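Local coordinates for protein glucosidase (Croceicoccus marinus, PDB 5Z3K) that probably hydrolyses O-glycosidic bonds as a beta-glucosidase of glycoside hydrolase family 39, at residues 230-235 / 385-390. Numbering follows the deposited sequence.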
ATOM      1  N   GLY A 230      -2.841  -9.959  -7.242  1.00 15.30           N
ATOM      2  CA  GLY A 230      -3.331 -10.241  -8.583  1.00 15.06           C
ATOM      3  C   GLY A 230      -2.820 -11.525  -9.217  1.00 16.45           C
ATOM      4  O   GLY A 230      -2.838 -11.645 -10.443  1.00 17.35           O
ATOM      5  N   ASP A 231      -2.356 -12.492  -8.409  1.00 14.89           N
ATOM      6  CA  ASP A 231      -1.662 -13.652  -8.974  1.00 17.19           C
ATOM      7  C   ASP A 231      -2.521 -14.391  -9.986  1.00 17.97           C
ATOM      8  O   ASP A 231      -2.030 -14.805 -11.039  1.00 21.51           O
ATOM      9  CB  ASP A 231      -1.243 -14.626  -7.874  1.00 16.63           C
ATOM     10  CG  ASP A 231      -0.180 -14.065  -6.984  1.00 18.21           C
ATOM     11  OD1 ASP A 231      -0.554 -13.341  -6.049  1.00 20.89           O
ATOM     12  OD2 ASP A 231       1.015 -14.347  -7.212  1.00 18.76           O
ATOM     13  N   ASN A 232      -3.792 -14.600  -9.673  1.00 18.01           N
ATOM     14  CA  ASN A 232      -4.639 -15.450 -10.496  1.00 16.41           C
ATOM     15  C   ASN A 232      -5.539 -14.661 -11.440  1.00 19.03           C
ATOM     16  O   ASN A 232      -6.418 -15.252 -12.079  1.00 19.85           O
ATOM     17  CB  ASN A 232      -5.471 -16.373  -9.602  1.00 16.93           C
ATOM     18  CG  ASN A 232      -6.141 -17.491 -10.383  1.00 20.42           C
ATOM     19  OD1 ASN A 232      -7.359 -17.654 -10.323  1.00 22.16           O
ATOM     20  ND2 ASN A 232      -5.351 -18.236 -11.152  1.00 24.04           N
ATOM     21  N   SER A 233      -5.337 -13.345 -11.553  1.00 17.78           N
ATOM     22  CA  SER A 233      -6.134 -12.521 -12.464  1.00 16.22           C
ATOM     23  C   SER A 233      -5.258 -11.625 -13.335  1.00 18.36           C
ATOM     24  O   SER A 233      -5.606 -11.314 -14.484  1.00 16.67           O
ATOM     25  CB  SER A 233      -7.127 -11.654 -11.674  1.00 17.01           C
ATOM     26  OG  SER A 233      -6.495 -10.479 -11.172  1.00 17.57           O
ATOM     27  N   ARG A 234      -4.114 -11.209 -12.789  1.00 18.77           N
ATOM     28  CA  ARG A 234      -3.291 -10.136 -13.358  1.00 17.21           C
ATOM     29  C   ARG A 234      -4.135  -8.932 -13.767  1.00 13.23           C
ATOM     30  O   ARG A 234      -3.805  -8.249 -14.737  1.00 14.16           O
ATOM     31  CB  ARG A 234      -2.460 -10.615 -14.559  1.00 15.51           C
ATOM     32  CG  ARG A 234      -1.636 -11.866 -14.333  1.00 25.35           C
ATOM     33  CD  ARG A 234      -0.824 -11.811 -13.073  1.00 22.29           C
ATOM     34  NE  ARG A 234       0.582 -12.043 -13.365  1.00 26.62           N
ATOM     35  CZ  ARG A 234       1.283 -13.077 -12.918  1.00 24.80           C
ATOM     36  NH1 ARG A 234       0.719 -13.984 -12.138  1.00 28.03           N
ATOM     37  NH2 ARG A 234       2.557 -13.187 -13.241  1.00 28.11           N
ATOM     38  N   ASP A 235      -5.225  -8.665 -13.040  1.00 13.22           N
ATOM     39  CA  ASP A 235      -6.187  -7.627 -13.416  1.00 12.85           C
ATOM     40  C   ASP A 235      -6.075  -6.473 -12.428  1.00 12.62           C
ATOM     41  O   ASP A 235      -6.420  -6.646 -11.245  1.00 12.37           O
ATOM     42  CB  ASP A 235      -7.616  -8.196 -13.426  1.00 14.45           C
ATOM     43  CG  ASP A 235      -8.656  -7.219 -13.983  1.00 14.31           C
ATOM     44  OD1 ASP A 235      -8.319  -6.033 -14.188  1.00 15.54           O
ATOM     45  OD2 ASP A 235      -9.820  -7.653 -14.234  1.00 15.38           O
ATOM     46  N   THR A 385      -9.673 -15.911 -19.868  1.00 26.83           N
ATOM     47  CA  THR A 385     -10.543 -17.078 -19.917  1.00 27.03           C
ATOM     48  C   THR A 385     -11.277 -17.216 -18.589  1.00 27.77           C
ATOM     49  O   THR A 385     -10.656 -17.158 -17.525  1.00 24.74           O
ATOM     50  CB  THR A 385      -9.717 -18.333 -20.195  1.00 31.42           C
ATOM     51  OG1 THR A 385      -8.960 -18.146 -21.397  1.00 34.38           O
ATOM     52  CG2 THR A 385     -10.615 -19.548 -20.339  1.00 31.43           C
ATOM     53  N   ALA A 386     -12.594 -17.398 -18.647  1.00 25.89           N
ATOM     54  CA  ALA A 386     -13.347 -17.611 -17.420  1.00 25.87           C
ATOM     55  C   ALA A 386     -12.948 -18.937 -16.782  1.00 27.75           C
ATOM     56  O   ALA A 386     -12.648 -19.913 -17.472  1.00 28.72           O
ATOM     57  CB  ALA A 386     -14.854 -17.591 -17.694  1.00 30.51           C
ATOM     58  N   ARG A 387     -12.924 -18.958 -15.450  1.00 29.63           N
ATOM     59  CA  ARG A 387     -12.687 -20.193 -14.717  1.00 27.37           C
ATOM     60  C   ARG A 387     -13.946 -21.050 -14.683  1.00 28.55           C
ATOM     61  O   ARG A 387     -15.067 -20.538 -14.728  1.00 28.71           O
ATOM     62  CB  ARG A 387     -12.265 -19.906 -13.276  1.00 27.09           C
ATOM     63  CG  ARG A 387     -11.142 -18.921 -13.103  1.00 18.98           C
ATOM     64  CD  ARG A 387     -10.797 -18.800 -11.626  1.00 26.88           C
ATOM     65  NE  ARG A 387      -9.894 -17.682 -11.370  1.00 21.08           N
ATOM     66  CZ  ARG A 387     -10.294 -16.417 -11.272  1.00 25.04           C
ATOM     67  NH1 ARG A 387     -11.582 -16.108 -11.409  1.00 23.22           N
ATOM     68  NH2 ARG A 387      -9.408 -15.458 -11.039  1.00 20.95           N
ATOM     69  N   ASP A 388     -13.745 -22.371 -14.578  1.00 33.73           N
ATOM     70  CA  ASP A 388     -14.849 -23.274 -14.253  1.00 36.24           C
ATOM     71  C   ASP A 388     -15.466 -22.919 -12.910  1.00 31.78           C
ATOM     72  O   ASP A 388     -16.693 -22.916 -12.755  1.00 27.16           O
ATOM     73  CB  ASP A 388     -14.358 -24.722 -14.211  1.00 40.84           C
ATOM     74  CG  ASP A 388     -14.247 -25.339 -15.579  1.00 42.25           C
ATOM     75  OD1 ASP A 388     -14.780 -24.746 -16.540  1.00 46.87           O
ATOM     76  OD2 ASP A 388     -13.626 -26.418 -15.689  1.00 44.56           O
ATOM     77  N   ARG A 389     -14.620 -22.640 -11.922  1.00 25.47           N
ATOM     78  CA  ARG A 389     -15.026 -22.352 -10.558  1.00 29.59           C
ATOM     79  C   ARG A 389     -14.169 -21.198 -10.069  1.00 21.21           C
ATOM     80  O   ARG A 389     -12.950 -21.211 -10.266  1.00 25.86           O
ATOM     81  CB  ARG A 389     -14.839 -23.587  -9.668  1.00 32.24           C
ATOM     82  CG  ARG A 389     -15.487 -23.498  -8.309  1.00 34.90           C
ATOM     83  CD  ARG A 389     -14.866 -24.518  -7.368  1.00 37.79           C
ATOM     84  NE  ARG A 389     -15.470 -24.477  -6.044  1.00 43.28           N
ATOM     85  CZ  ARG A 389     -14.855 -24.873  -4.935  1.00 50.89           C
ATOM     86  NH1 ARG A 389     -13.612 -25.336  -4.997  1.00 55.33           N
ATOM     87  NH2 ARG A 389     -15.480 -24.802  -3.765  1.00 48.64           N
ATOM     88  N   ASP A 390     -14.796 -20.190  -9.471  1.00 25.89           N
ATOM     89  CA  ASP A 390     -14.063 -18.976  -9.098  1.00 27.26           C
ATOM     90  C   ASP A 390     -13.421 -19.137  -7.721  1.00 23.31           C
ATOM     91  O   ASP A 390     -13.742 -18.456  -6.743  1.00 21.07           O
ATOM     92  CB  ASP A 390     -14.979 -17.764  -9.168  1.00 26.93           C
ATOM     93  CG  ASP A 390     -15.213 -17.313 -10.593  1.00 19.67           C
ATOM     94  OD1 ASP A 390     -14.282 -17.464 -11.419  1.00 24.36           O
ATOM     95  OD2 ASP A 390     -16.314 -16.818 -10.888  1.00 25.28           O
TER
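Arg387 reaches across to Asn232 and ties a long excursion following strand 369-376 of the beta-sheet domain to the loop that leaves barrel strand 223-229 of the TIM barrel, ahead of helix 238-252. Hydrogen bonds carry the contact. Arg387 NE gives the shortest, 2.7 Å to Asn232 OD1, which lies near the guanidinium plane at its edge. Arg387 NH2 turns to the backbone, 3.2 Å from Asn232 O, and approaches from above that carbonyl's plane; its second bond, to Asn232 OD1, is weak. One residue is thus gripped side-on through both amide and main-chain oxygens, with the amide and guanidinium planes 36° apart. The arginine chain runs extended from CG to NE, which carries its head group over to the barrel loop.

A salt bridge within 385-390 steadies the other edge: Arg387 NH1 sits 3.0 Å from Asp390 OD1, and also bonds Pro410 O. Arg412 donates to both Asn232 O and Thr385 O, joining the two loops a second time.

On the barrel side, the loop is braced internally. Ser233 OG, also bonded to Asp238, closes an ST turn by accepting from Asp235 N at 2.9 Å.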